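Local coordinates for protein (thiaminase I) (Bacillus subtilis, PDB 3THI), which degrades thiamin by swapping its thiazole part for another nucleophile, a base-exchange transfer reaction, at residues Leu22-Arg27 with Ala288-Gln293; Phe63-Tyr68 with Ala91-Glu96; Ile131-Ser136 with Leu195-Gly200; Asn150-Thr155 with Gln205-Asp210. One frame throughout, in Å; residues are numbered along the deposited sequence.

Contact 1. Residues Leu22-Arg27 with Ala288-Gln293; sequences LDQWQR and ADTVEQ
Gln24 leaves helix 14-28 with CG anti to its carbonyl carbon and then bends at chi2 (-65°), which lays its methylenes along Thr290 and brings its amide within touch of Asp289 and Gln293. Gln293 takes the other shape, with CG anti to the backbone N and an extended chain that carries the terminal amide across to Gln24 and to the carboxylate of Asp23. The two amides meet with their planes 73° apart. At the base of the contact, Gln24 CG lies 3.1 Å from Thr290 OG1, and the two side chains run past one another head to tail. The hydrogen bonds of that hydroxyl go to Val284 O and Ser287 OG, and Gln24 CG packs against it. Further out, a water bridges the helices, giving one proton to Gln24 OE1 at 2.6 Å and the other to Asp289 OD2 at 3.0 Å. One turn of helix 14-28 is stapled by Arg27 NH2 to Asp23 OD2 at 2.7 Å, with both charged groups on the solvent-facing margin. The axes of the two short helical segments run nearly antiparallel, at 152°. This is helix-on-helix packing in an alpha/beta lobe, where the helix linking strands 2-6 and 33-36 lies beside helix 288-295, consistent with the periplasmic-binding-protein-like fold.

Contact 2. Residues Phe63-Tyr68 with Ala91-Glu96; sequences FVDAGY and AKRNGE
A two-residue beta hairpin closes here, its type I' turn running from Arg93 to Glu96, and Arg93 and Asn94 lean on Val64 and Asp65 at the end of helix 60-65. Arg93 N and Glu96 O pair at 2.8 Å across the turn, whose corner residues Asn94 and Gly95 both have positive phi. From the strand Arg93 stretches out, extended from CG to NE, and takes Asp65 side-on with two nitrogens, one for each carboxylate oxygen. The straighter bond is Arg93 NH2 to Asp65 OD2, 2.7 Å and 168° at the hydrogen, on the syn side of the oxygen and in the guanidinium plane. Arg93 NE reaches Asp65 OD1 at 2.9 Å, but from above the carboxylate plane, 41° out of it, and the carboxylate and guanidinium planes are 30° apart. The helix itself stops in a Schellman motif: Gly67 takes a positive phi, and Tyr68 N bonds back to Phe63 O at 3.1 Å. Beside the salt bridge Val64 CG1 rests 3.8 Å from Arg93 CG and equally far from Asn94 ND2. An alanine in place of Arg93 is likely to leave both Asp65 and Asp176, which holds NH1, without their cationic mate and to bare the flank of Val64. Pro344 touches both Asp65 and Arg93 from a neighbouring loop.

Contact 3. Residues Ile131-Ser136 with Leu195-Gly200; sequences IGTSHS and LINMAG
Met198, near the C-terminal end of helix 186-199, packs against the loop that follows helix 124-131, and that loop is shaped by an ST turn at Ser134. Starting at CB, Met198 faces Gly132 O and Ile131 CD1; its CG comes 3.4 Å from Gly132 O; its SD touches Ile131 CD1 at 3.7 Å. Ile131 delivers that methyl because its CG1 sits in the crowded position between the backbone N and the carbonyl carbon (chi1 64°), and the two side chains cross at about a right angle. Ile124, Tyr128 and Leu147 add to the apolar surroundings of Met198. Next to this apolar patch the loop is tied to the helix by backbone: Ser134 N gives a nearly straight bond (171°) to Asn197 O, 2.8 Å away and in the carbonyl plane. Thr133 meets the Asn197 side chain, whose ND2 is modelled 2.4 Å from Thr133 OG1, too short to be taken at face value; the same hydroxyl also bonds Tyr128 OH. Ser134 turns its CB toward the helix end, 3.4 Å from Met198 O, while its OG accepts from Ser136 N at 3.3 Å, which makes the ST turn. Replacing Ser134 by alanine would probably leave Ser136 N without this acceptor and remove one anchor of the water next to the helix end. That water sits 2.7 Å from Ser134 OG and donates to Ala199 O at 2.5 Å.

Contact 4. Residues Asn150-Thr155 with Gln205-Asp210; sequences NMAGGT and QYVPED
Ala152 and Gln205 bring their backbones together, CA to CA 4.1 Å, where two connecting segments pass: the link between strand 147-149 and helix 154-169, and the exit from helix 201-205. On the first side Gly153, at the N-cap position of helix 154-169, takes backbone angles at which a side chain would jam against the carbonyl before it. On the second, Tyr206 breaks the helical path, and the main chain runs on through Val207 and Pro208; a backbone bond between Met151 and Ser204, just before the second segment, adds a tie. Asn150 shapes the link as an Asx turn, its OD1 accepting from Ala152 N at 3.1 Å. This strand-to-helix connection lies within the thiaminase-1 family region, which belongs to the periplasmic-binding-protein clan. Although its CB points away from the link, Gln205 bends at chi2 (-52°) and brings its amide back over Met151. There Gln205 NE2 donates to Met151 O at 3.0 Å, poorly aligned: the donor stands above the carbonyl plane, 74° out of it, and the angle at the hydrogen is 138°. The other amide atom, Gln205 OE1, lies 3.3 Å from the same Met151 O, acceptor beside acceptor. The methyl of Ala152 packs on the second segment: its CB meets Gln205 O at 3.3 Å and Val207 CG2 at 3.6 Å. Tyr206 turns away, its ring meeting Trp219 and its carbonyl O held by Arg216.

None of the four is a deep core contact. Contact 4 lies at the surface, and the other three are partly buried. Contacts 3 and 4 belong together: Met151 SD of contact 4 packs 3.7 Å from Leu195 CB and 3.9 Å from Ile196 CG1 of helix 186-199, and their segments alternate along the chain. Both depend on backbone carbonyls and on turns closed by a side-chain oxygen accepting from a backbone N, an ST turn in contact 3 and an Asx turn in contact 4. Contacts 1 and 2 lie across the chain's centre from contact 3, each away from the others. Contact 1 joins helix to helix through amides and water, whereas contact 2 fixes a hairpin to a helix end by charge.

Contact 1. Residues Leu22-Arg27 with Ala288-Gln293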
loop_
_atom_site.group_PDB
_atom_site.type_symbol
_atom_site.label_atom_id
_atom_site.label_comp_id
_atom_site.label_asym_id
_atom_site.label_seq_id
_atom_site.Cartn_x
_atom_site.Cartn_y
_atom_site.Cartn_z
ATOM N N LEU A 22 -15.785 -2.883 -14.425
ATOM C CA LEU A 22 -16.954 -2.767 -15.302
ATOM C C LEU A 22 -17.123 -4.026 -16.139
ATOM O O LEU A 22 -18.204 -4.609 -16.179
ATOM C CB LEU A 22 -16.827 -1.552 -16.226
ATOM C CG LEU A 22 -18.036 -1.251 -17.123
ATOM C CD1 LEU A 22 -19.191 -0.736 -16.264
ATOM C CD2 LEU A 22 -17.662 -0.217 -18.185
ATOM N N ASP A 23 -16.036 -4.471 -16.757
ATOM C CA ASP A 23 -16.066 -5.666 -17.584
ATOM C C ASP A 23 -16.498 -6.888 -16.780
ATOM O O ASP A 23 -17.424 -7.599 -17.176
ATOM C CB ASP A 23 -14.699 -5.907 -18.219
ATOM C CG ASP A 23 -14.697 -7.076 -19.179
ATOM O OD1 ASP A 23 -15.755 -7.369 -19.785
ATOM O OD2 ASP A 23 -13.628 -7.698 -19.332
ATOM N N GLN A 24 -15.846 -7.122 -15.645
ATOM C CA GLN A 24 -16.195 -8.270 -14.810
ATOM C C GLN A 24 -17.612 -8.177 -14.218
ATOM O O GLN A 24 -18.296 -9.198 -14.081
ATOM C CB GLN A 24 -15.157 -8.474 -13.710
ATOM C CG GLN A 24 -13.788 -8.831 -14.241
ATOM C CD GLN A 24 -13.769 -10.168 -14.942
ATOM O OE1 GLN A 24 -14.460 -11.099 -14.544
ATOM N NE2 GLN A 24 -12.964 -10.274 -15.988
ATOM N N TRP A 25 -18.055 -6.965 -13.885
ATOM C CA TRP A 25 -19.401 -6.768 -13.344
ATOM C C TRP A 25 -20.452 -7.087 -14.414
ATOM O O TRP A 25 -21.410 -7.811 -14.152
ATOM C CB TRP A 25 -19.589 -5.329 -12.875
ATOM C CG TRP A 25 -20.969 -5.032 -12.339
ATOM C CD1 TRP A 25 -21.857 -4.112 -12.827
ATOM C CD2 TRP A 25 -21.590 -5.602 -11.174
ATOM N NE1 TRP A 25 -22.981 -4.064 -12.033
ATOM C CE2 TRP A 25 -22.842 -4.969 -11.013
ATOM C CE3 TRP A 25 -21.205 -6.591 -10.255
ATOM C CZ2 TRP A 25 -23.714 -5.283 -9.965
ATOM C CZ3 TRP A 25 -22.075 -6.906 -9.215
ATOM C CH2 TRP A 25 -23.315 -6.252 -9.081
ATOM N N GLN A 26 -20.261 -6.538 -15.615
ATOM C CA GLN A 26 -21.172 -6.757 -16.742
ATOM C C GLN A 26 -21.347 -8.220 -17.138
ATOM O O GLN A 26 -22.390 -8.602 -17.668
ATOM C CB GLN A 26 -20.707 -5.964 -17.967
ATOM C CG GLN A 26 -21.080 -4.493 -17.927
ATOM C CD GLN A 26 -20.500 -3.705 -19.093
ATOM O OE1 GLN A 26 -19.475 -4.090 -19.676
ATOM N NE2 GLN A 26 -21.146 -2.589 -19.432
ATOM N N ARG A 27 -20.331 -9.039 -16.881
ATOM C CA ARG A 27 -20.386 -10.454 -17.232
ATOM C C ARG A 27 -21.449 -11.242 -16.459
ATOM O O ARG A 27 -22.046 -12.185 -16.989
ATOM C CB ARG A 27 -18.996 -11.100 -17.089
ATOM C CG ARG A 27 -17.966 -10.535 -18.073
ATOM C CD ARG A 27 -16.689 -11.367 -18.160
ATOM N NE ARG A 27 -15.691 -10.722 -19.022
ATOM C CZ ARG A 27 -14.388 -11.009 -19.028
ATOM N NH1 ARG A 27 -13.900 -11.942 -18.220
ATOM N NH2 ARG A 27 -13.560 -10.335 -19.820
ATOM N N ALA A 288 -10.272 -12.621 -8.223
ATOM C CA ALA A 288 -8.986 -12.886 -8.822
ATOM C C ALA A 288 -8.984 -12.452 -10.293
ATOM O O ALA A 288 -8.004 -11.875 -10.786
ATOM C CB ALA A 288 -8.650 -14.364 -8.678
ATOM N N ASP A 289 -10.101 -12.686 -10.977
ATOM C CA ASP A 289 -10.243 -12.308 -12.383
ATOM C C ASP A 289 -10.093 -10.796 -12.586
ATOM O O ASP A 289 -9.342 -10.349 -13.459
ATOM C CB ASP A 289 -11.606 -12.754 -12.922
ATOM C CG ASP A 289 -11.644 -14.219 -13.308
ATOM O OD1 ASP A 289 -10.681 -14.959 -13.029
ATOM O OD2 ASP A 289 -12.653 -14.637 -13.907
ATOM N N THR A 290 -10.832 -10.022 -11.793
ATOM C CA THR A 290 -10.808 -8.567 -11.877
ATOM C C THR A 290 -9.433 -7.988 -11.568
ATOM O O THR A 290 -8.917 -7.176 -12.336
ATOM C CB THR A 290 -11.817 -7.934 -10.905
ATOM O OG1 THR A 290 -13.133 -8.401 -11.212
ATOM C CG2 THR A 290 -11.795 -6.428 -11.028
ATOM N N VAL A 291 -8.846 -8.404 -10.442
ATOM C CA VAL A 291 -7.536 -7.901 -10.040
ATOM C C VAL A 291 -6.456 -8.263 -11.054
ATOM O O VAL A 291 -5.599 -7.433 -11.378
ATOM C CB VAL A 291 -7.149 -8.358 -8.607
ATOM C CG1 VAL A 291 -5.682 -8.042 -8.317
ATOM C CG2 VAL A 291 -8.013 -7.629 -7.588
ATOM N N GLU A 292 -6.519 -9.473 -11.601
ATOM C CA GLU A 292 -5.540 -9.869 -12.600
ATOM C C GLU A 292 -5.650 -8.972 -13.837
ATOM O O GLU A 292 -4.630 -8.537 -14.390
ATOM C CB GLU A 292 -5.747 -11.324 -13.005
ATOM C CG GLU A 292 -4.648 -11.873 -13.904
ATOM C CD GLU A 292 -5.020 -13.175 -14.577
ATOM O OE1 GLU A 292 -6.002 -13.826 -14.158
ATOM O OE2 GLU A 292 -4.324 -13.544 -15.542
ATOM N N GLN A 293 -6.887 -8.669 -14.234
ATOM C CA GLN A 293 -7.150 -7.830 -15.406
ATOM C C GLN A 293 -6.702 -6.388 -15.189
ATOM O O GLN A 293 -6.185 -5.741 -16.093
ATOM C CB GLN A 293 -8.642 -7.873 -15.759
ATOM C CG GLN A 293 -8.989 -7.277 -17.107
ATOM C CD GLN A 293 -10.487 -7.256 -17.376
ATOM O OE1 GLN A 293 -11.008 -6.282 -17.923
ATOM N NE2 GLN A 293 -11.179 -8.315 -16.992
HETATM O O HOH W 1 -15.219 -13.261 -13.297
#

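Contact 2. Residues Phe63-Tyr68 with Ala91-Glu96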
loop_
_atom_site.group_PDB
_atom_site.type_symbol
_atom_site.label_atom_id
_atom_site.label_comp_id
_atom_site.label_asym_id
_atom_site.label_seq_id
_atom_site.Cartn_x
_atom_site.Cartn_y
_atom_site.Cartn_z
ATOM N N PHE A 63 -14.109 3.588 10.215
ATOM C CA PHE A 63 -15.316 3.374 9.412
ATOM C C PHE A 63 -16.261 2.371 10.057
ATOM O O PHE A 63 -17.475 2.559 10.050
ATOM C CB PHE A 63 -14.971 2.902 7.994
ATOM C CG PHE A 63 -14.269 3.938 7.156
ATOM C CD1 PHE A 63 -14.381 5.296 7.450
ATOM C CD2 PHE A 63 -13.499 3.553 6.055
ATOM C CE1 PHE A 63 -13.732 6.251 6.661
ATOM C CE2 PHE A 63 -12.848 4.502 5.266
ATOM C CZ PHE A 63 -12.967 5.854 5.567
ATOM N N VAL A 64 -15.700 1.303 10.614
ATOM C CA VAL A 64 -16.506 0.279 11.264
ATOM C C VAL A 64 -17.204 0.798 12.520
ATOM O O VAL A 64 -18.426 0.699 12.645
ATOM C CB VAL A 64 -15.662 -0.951 11.633
ATOM C CG1 VAL A 64 -16.465 -1.891 12.532
ATOM C CG2 VAL A 64 -15.221 -1.673 10.371
ATOM N N ASP A 65 -16.425 1.361 13.441
ATOM C CA ASP A 65 -16.979 1.871 14.690
ATOM C C ASP A 65 -17.972 3.003 14.482
ATOM O O ASP A 65 -18.839 3.227 15.325
ATOM C CB ASP A 65 -15.864 2.321 15.640
ATOM C CG ASP A 65 -14.979 1.177 16.106
ATOM O OD1 ASP A 65 -15.254 -0.008 15.799
ATOM O OD2 ASP A 65 -13.994 1.472 16.805
ATOM N N ALA A 66 -17.848 3.719 13.365
ATOM C CA ALA A 66 -18.762 4.814 13.061
ATOM C C ALA A 66 -20.065 4.324 12.423
ATOM O O ALA A 66 -20.981 5.117 12.187
ATOM C CB ALA A 66 -18.087 5.839 12.168
ATOM N N GLY A 67 -20.137 3.023 12.139
ATOM C CA GLY A 67 -21.338 2.443 11.550
ATOM C C GLY A 67 -21.538 2.698 10.062
ATOM O O GLY A 67 -22.662 2.640 9.560
ATOM N N TYR A 68 -20.436 2.943 9.356
ATOM C CA TYR A 68 -20.440 3.220 7.918
ATOM C C TYR A 68 -20.481 1.977 7.030
ATOM O O TYR A 68 -20.997 2.019 5.913
ATOM C CB TYR A 68 -19.170 3.987 7.542
ATOM C CG TYR A 68 -19.197 5.449 7.853
ATOM C CD1 TYR A 68 -20.181 6.265 7.321
ATOM C CD2 TYR A 68 -18.215 6.029 8.645
ATOM C CE1 TYR A 68 -20.188 7.631 7.566
ATOM C CE2 TYR A 68 -18.212 7.397 8.900
ATOM C CZ TYR A 68 -19.201 8.190 8.355
ATOM O OH TYR A 68 -19.214 9.544 8.591
ATOM N N ALA A 91 -8.871 -7.740 7.873
ATOM C CA ALA A 91 -10.119 -7.109 7.457
ATOM C C ALA A 91 -11.258 -7.331 8.452
ATOM O O ALA A 91 -12.399 -6.937 8.205
ATOM C CB ALA A 91 -10.517 -7.623 6.069
ATOM N N LYS A 92 -10.942 -7.945 9.587
ATOM C CA LYS A 92 -11.945 -8.222 10.613
ATOM C C LYS A 92 -11.959 -7.265 11.809
ATOM O O LYS A 92 -10.911 -6.884 12.340
ATOM C CB LYS A 92 -11.770 -9.639 11.160
ATOM C CG LYS A 92 -11.830 -10.756 10.155
ATOM C CD LYS A 92 -11.804 -12.060 10.911
ATOM C CE LYS A 92 -11.778 -13.266 10.004
ATOM N NZ LYS A 92 -11.690 -14.499 10.848
ATOM N N ARG A 93 -13.167 -6.962 12.280
ATOM C CA ARG A 93 -13.375 -6.099 13.441
ATOM C C ARG A 93 -14.686 -6.499 14.106
ATOM O O ARG A 93 -15.694 -6.720 13.430
ATOM C CB ARG A 93 -13.413 -4.614 13.042
ATOM C CG ARG A 93 -13.500 -3.657 14.233
ATOM C CD ARG A 93 -12.859 -2.316 13.901
ATOM N NE ARG A 93 -12.856 -1.351 15.008
ATOM C CZ ARG A 93 -11.973 -1.331 16.006
ATOM N NH1 ARG A 93 -11.010 -2.240 16.077
ATOM N NH2 ARG A 93 -11.976 -0.332 16.873
ATOM N N ASN A 94 -14.664 -6.621 15.431
ATOM C CA ASN A 94 -15.860 -7.004 16.188
ATOM C C ASN A 94 -16.330 -8.403 15.784
ATOM O O ASN A 94 -17.530 -8.687 15.770
ATOM C CB ASN A 94 -16.988 -5.980 15.971
ATOM C CG ASN A 94 -16.589 -4.574 16.400
ATOM O OD1 ASN A 94 -15.697 -4.404 17.221
ATOM N ND2 ASN A 94 -17.239 -3.565 15.830
ATOM N N GLY A 95 -15.367 -9.262 15.447
ATOM C CA GLY A 95 -15.663 -10.621 15.033
ATOM C C GLY A 95 -16.245 -10.732 13.634
ATOM O O GLY A 95 -16.672 -11.813 13.233
ATOM N N GLU A 96 -16.225 -9.639 12.870
ATOM C CA GLU A 96 -16.785 -9.643 11.521
ATOM C C GLU A 96 -15.823 -9.155 10.431
ATOM O O GLU A 96 -14.964 -8.298 10.676
ATOM C CB GLU A 96 -18.044 -8.769 11.479
ATOM C CG GLU A 96 -19.101 -9.125 12.499
ATOM C CD GLU A 96 -20.343 -8.266 12.371
ATOM O OE1 GLU A 96 -20.302 -7.094 12.791
ATOM O OE2 GLU A 96 -21.364 -8.758 11.845
#

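Contact 3. Residues Ile131-Ser136 with Leu195-Gly200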
loop_
_atom_site.group_PDB
_atom_site.type_symbol
_atom_site.label_atom_id
_atom_site.label_comp_id
_atom_site.label_asym_id
_atom_site.label_seq_id
_atom_site.Cartn_x
_atom_site.Cartn_y
_atom_site.Cartn_z
ATOM N N ILE A 131 25.483 2.843 2.016
ATOM C CA ILE A 131 25.337 4.091 1.278
ATOM C C ILE A 131 25.677 5.354 2.072
ATOM O O ILE A 131 26.002 6.388 1.482
ATOM C CB ILE A 131 23.947 4.218 0.634
ATOM C CG1 ILE A 131 22.869 4.278 1.700
ATOM C CG2 ILE A 131 23.710 3.046 -0.321
ATOM C CD1 ILE A 131 21.510 4.595 1.146
ATOM N N GLY A 132 25.594 5.284 3.399
ATOM C CA GLY A 132 25.911 6.444 4.215
ATOM C C GLY A 132 24.959 7.618 4.115
ATOM O O GLY A 132 23.835 7.483 3.650
ATOM N N THR A 133 25.413 8.777 4.567
ATOM C CA THR A 133 24.615 9.994 4.547
ATOM C C THR A 133 24.619 10.658 3.182
ATOM O O THR A 133 25.632 10.643 2.482
ATOM C CB THR A 133 25.181 11.018 5.557
ATOM O OG1 THR A 133 25.101 10.489 6.881
ATOM C CG2 THR A 133 24.415 12.315 5.501
ATOM N N SER A 134 23.478 11.216 2.796
ATOM C CA SER A 134 23.400 11.939 1.538
ATOM C C SER A 134 24.320 13.143 1.737
ATOM O O SER A 134 24.463 13.642 2.854
ATOM C CB SER A 134 21.973 12.428 1.294
ATOM O OG SER A 134 21.952 13.465 0.331
ATOM N N HIS A 135 24.961 13.596 0.673
ATOM C CA HIS A 135 25.837 14.750 0.780
ATOM C C HIS A 135 25.384 15.811 -0.200
ATOM O O HIS A 135 26.166 16.666 -0.609
ATOM C CB HIS A 135 27.282 14.343 0.500
ATOM C CG HIS A 135 27.874 13.481 1.567
ATOM N ND1 HIS A 135 28.334 12.205 1.323
ATOM C CD2 HIS A 135 28.064 13.703 2.892
ATOM C CE1 HIS A 135 28.780 11.677 2.450
ATOM N NE2 HIS A 135 28.628 12.565 3.417
ATOM N N SER A 136 24.111 15.746 -0.580
ATOM C CA SER A 136 23.550 16.708 -1.517
ATOM C C SER A 136 22.052 16.817 -1.351
ATOM O O SER A 136 21.371 15.819 -1.130
ATOM C CB SER A 136 23.863 16.305 -2.954
ATOM O OG SER A 136 23.439 17.334 -3.834
ATOM N N LEU A 195 16.789 7.479 7.661
ATOM C CA LEU A 195 16.274 7.408 6.300
ATOM C C LEU A 195 16.393 8.760 5.613
ATOM O O LEU A 195 16.783 8.834 4.452
ATOM C CB LEU A 195 14.813 6.986 6.313
ATOM C CG LEU A 195 14.499 5.537 6.634
ATOM C CD1 LEU A 195 13.020 5.401 6.894
ATOM C CD2 LEU A 195 14.957 4.642 5.487
ATOM N N ILE A 196 16.004 9.812 6.325
ATOM C CA ILE A 196 16.077 11.175 5.814
ATOM C C ILE A 196 17.543 11.530 5.576
ATOM O O ILE A 196 17.901 12.142 4.569
ATOM C CB ILE A 196 15.437 12.158 6.816
ATOM C CG1 ILE A 196 13.918 11.945 6.843
ATOM C CG2 ILE A 196 15.806 13.592 6.478
ATOM C CD1 ILE A 196 13.211 12.587 8.031
ATOM N N ASN A 197 18.389 11.097 6.501
ATOM C CA ASN A 197 19.817 11.342 6.398
ATOM C C ASN A 197 20.404 10.693 5.133
ATOM O O ASN A 197 21.289 11.263 4.474
ATOM C CB ASN A 197 20.529 10.798 7.639
ATOM C CG ASN A 197 21.976 11.217 7.696
ATOM O OD1 ASN A 197 22.287 12.413 7.723
ATOM N ND2 ASN A 197 22.868 10.246 7.685
ATOM N N MET A 198 19.912 9.503 4.802
ATOM C CA MET A 198 20.387 8.785 3.620
ATOM C C MET A 198 19.853 9.347 2.298
ATOM O O MET A 198 20.562 9.376 1.288
ATOM C CB MET A 198 20.041 7.292 3.725
ATOM C CG MET A 198 20.767 6.570 4.865
ATOM S SD MET A 198 20.598 4.777 4.770
ATOM C CE MET A 198 19.109 4.490 5.834
ATOM N N ALA A 199 18.609 9.814 2.331
ATOM C CA ALA A 199 17.930 10.349 1.155
ATOM C C ALA A 199 18.142 11.835 0.901
ATOM O O ALA A 199 18.164 12.279 -0.252
ATOM C CB ALA A 199 16.436 10.054 1.254
ATOM N N GLY A 200 18.321 12.593 1.977
ATOM C CA GLY A 200 18.465 14.030 1.855
ATOM C C GLY A 200 17.120 14.600 2.267
ATOM O O GLY A 200 16.078 14.009 1.978
HETATM O O HOH W 2 23.125 7.989 1.182
HETATM O O HOH W 3 20.293 12.491 -1.501
#

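Contact 4. Residues Asn150-Thr155 with Gln205-Asp210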
loop_
_atom_site.group_PDB
_atom_site.type_symbol
_atom_site.label_atom_id
_atom_site.label_comp_id
_atom_site.label_asym_id
_atom_site.label_seq_id
_atom_site.Cartn_x
_atom_site.Cartn_y
_atom_site.Cartn_z
ATOM N N ASN A 150 10.267 8.275 -0.744
ATOM C CA ASN A 150 9.202 9.239 -0.580
ATOM C C ASN A 150 8.791 9.299 0.892
ATOM O O ASN A 150 8.266 8.332 1.456
ATOM C CB ASN A 150 8.007 8.850 -1.464
ATOM C CG ASN A 150 6.893 9.874 -1.431
ATOM O OD1 ASN A 150 6.905 10.790 -0.612
ATOM N ND2 ASN A 150 5.933 9.730 -2.334
ATOM N N MET A 151 9.085 10.426 1.523
ATOM C CA MET A 151 8.725 10.627 2.915
ATOM C C MET A 151 7.985 11.950 3.037
ATOM O O MET A 151 7.913 12.528 4.107
ATOM C CB MET A 151 9.968 10.593 3.810
ATOM C CG MET A 151 10.536 9.192 3.966
ATOM S SD MET A 151 11.928 9.045 5.097
ATOM C CE MET A 151 11.124 9.136 6.683
ATOM N N ALA A 152 7.470 12.432 1.910
ATOM C CA ALA A 152 6.713 13.678 1.841
ATOM C C ALA A 152 5.287 13.408 2.328
ATOM O O ALA A 152 4.757 12.313 2.149
ATOM C CB ALA A 152 6.684 14.173 0.404
ATOM N N GLY A 153 4.642 14.411 2.907
ATOM C CA GLY A 153 3.285 14.190 3.389
ATOM C C GLY A 153 3.294 13.748 4.842
ATOM O O GLY A 153 4.070 12.853 5.217
ATOM N N GLY A 154 2.441 14.385 5.650
ATOM C CA GLY A 154 2.357 14.091 7.075
ATOM C C GLY A 154 1.840 12.709 7.431
ATOM O O GLY A 154 2.371 12.067 8.332
ATOM N N THR A 155 0.844 12.232 6.694
ATOM C CA THR A 155 0.266 10.923 6.961
ATOM C C THR A 155 1.245 9.805 6.622
ATOM O O THR A 155 1.269 8.774 7.299
ATOM C CB THR A 155 -1.102 10.744 6.232
ATOM O OG1 THR A 155 -2.025 11.729 6.717
ATOM C CG2 THR A 155 -1.686 9.355 6.493
ATOM N N GLN A 205 11.486 14.929 0.948
ATOM C CA GLN A 205 10.257 15.702 1.135
ATOM C C GLN A 205 9.628 16.233 -0.140
ATOM O O GLN A 205 8.551 16.825 -0.114
ATOM C CB GLN A 205 10.507 16.867 2.098
ATOM C CG GLN A 205 10.905 16.412 3.472
ATOM C CD GLN A 205 9.928 15.399 4.023
ATOM O OE1 GLN A 205 8.746 15.700 4.193
ATOM N NE2 GLN A 205 10.408 14.187 4.287
ATOM N N TYR A 206 10.293 15.988 -1.257
ATOM C CA TYR A 206 9.833 16.458 -2.547
ATOM C C TYR A 206 8.473 15.923 -2.986
ATOM O O TYR A 206 8.174 14.741 -2.841
ATOM C CB TYR A 206 10.881 16.138 -3.612
ATOM C CG TYR A 206 10.485 16.587 -4.987
ATOM C CD1 TYR A 206 10.560 17.929 -5.350
ATOM C CD2 TYR A 206 10.038 15.669 -5.934
ATOM C CE1 TYR A 206 10.205 18.343 -6.625
ATOM C CE2 TYR A 206 9.680 16.073 -7.206
ATOM C CZ TYR A 206 9.768 17.406 -7.545
ATOM O OH TYR A 206 9.425 17.796 -8.811
ATOM N N VAL A 207 7.651 16.836 -3.493
ATOM C CA VAL A 207 6.318 16.535 -4.000
ATOM C C VAL A 207 6.312 17.198 -5.370
ATOM O O VAL A 207 6.440 18.418 -5.472
ATOM C CB VAL A 207 5.187 17.189 -3.137
ATOM C CG1 VAL A 207 3.819 16.979 -3.787
ATOM C CG2 VAL A 207 5.187 16.620 -1.741
ATOM N N PRO A 208 6.244 16.396 -6.444
ATOM C CA PRO A 208 6.229 16.944 -7.805
ATOM C C PRO A 208 4.980 17.778 -8.094
ATOM O O PRO A 208 3.885 17.465 -7.610
ATOM C CB PRO A 208 6.289 15.689 -8.678
ATOM C CG PRO A 208 5.594 14.663 -7.850
ATOM C CD PRO A 208 6.175 14.925 -6.474
ATOM N N GLU A 209 5.157 18.833 -8.890
ATOM C CA GLU A 209 4.062 19.726 -9.263
ATOM C C GLU A 209 2.910 19.018 -9.977
ATOM O O GLU A 209 1.775 19.500 -9.941
ATOM C CB GLU A 209 4.580 20.922 -10.090
ATOM C CG GLU A 209 5.570 20.579 -11.223
ATOM C CD GLU A 209 6.547 21.733 -11.565
ATOM O OE1 GLU A 209 7.569 21.907 -10.843
ATOM O OE2 GLU A 209 6.303 22.446 -12.570
ATOM N N ASP A 210 3.194 17.865 -10.589
ATOM C CA ASP A 210 2.175 17.090 -11.299
ATOM C C ASP A 210 1.524 15.996 -10.444
ATOM O O ASP A 210 0.720 15.214 -10.944
ATOM C CB ASP A 210 2.751 16.484 -12.588
ATOM C CG ASP A 210 3.876 15.491 -12.330
ATOM O OD1 ASP A 210 4.384 15.430 -11.195
ATOM O OD2 ASP A 210 4.262 14.768 -13.273
#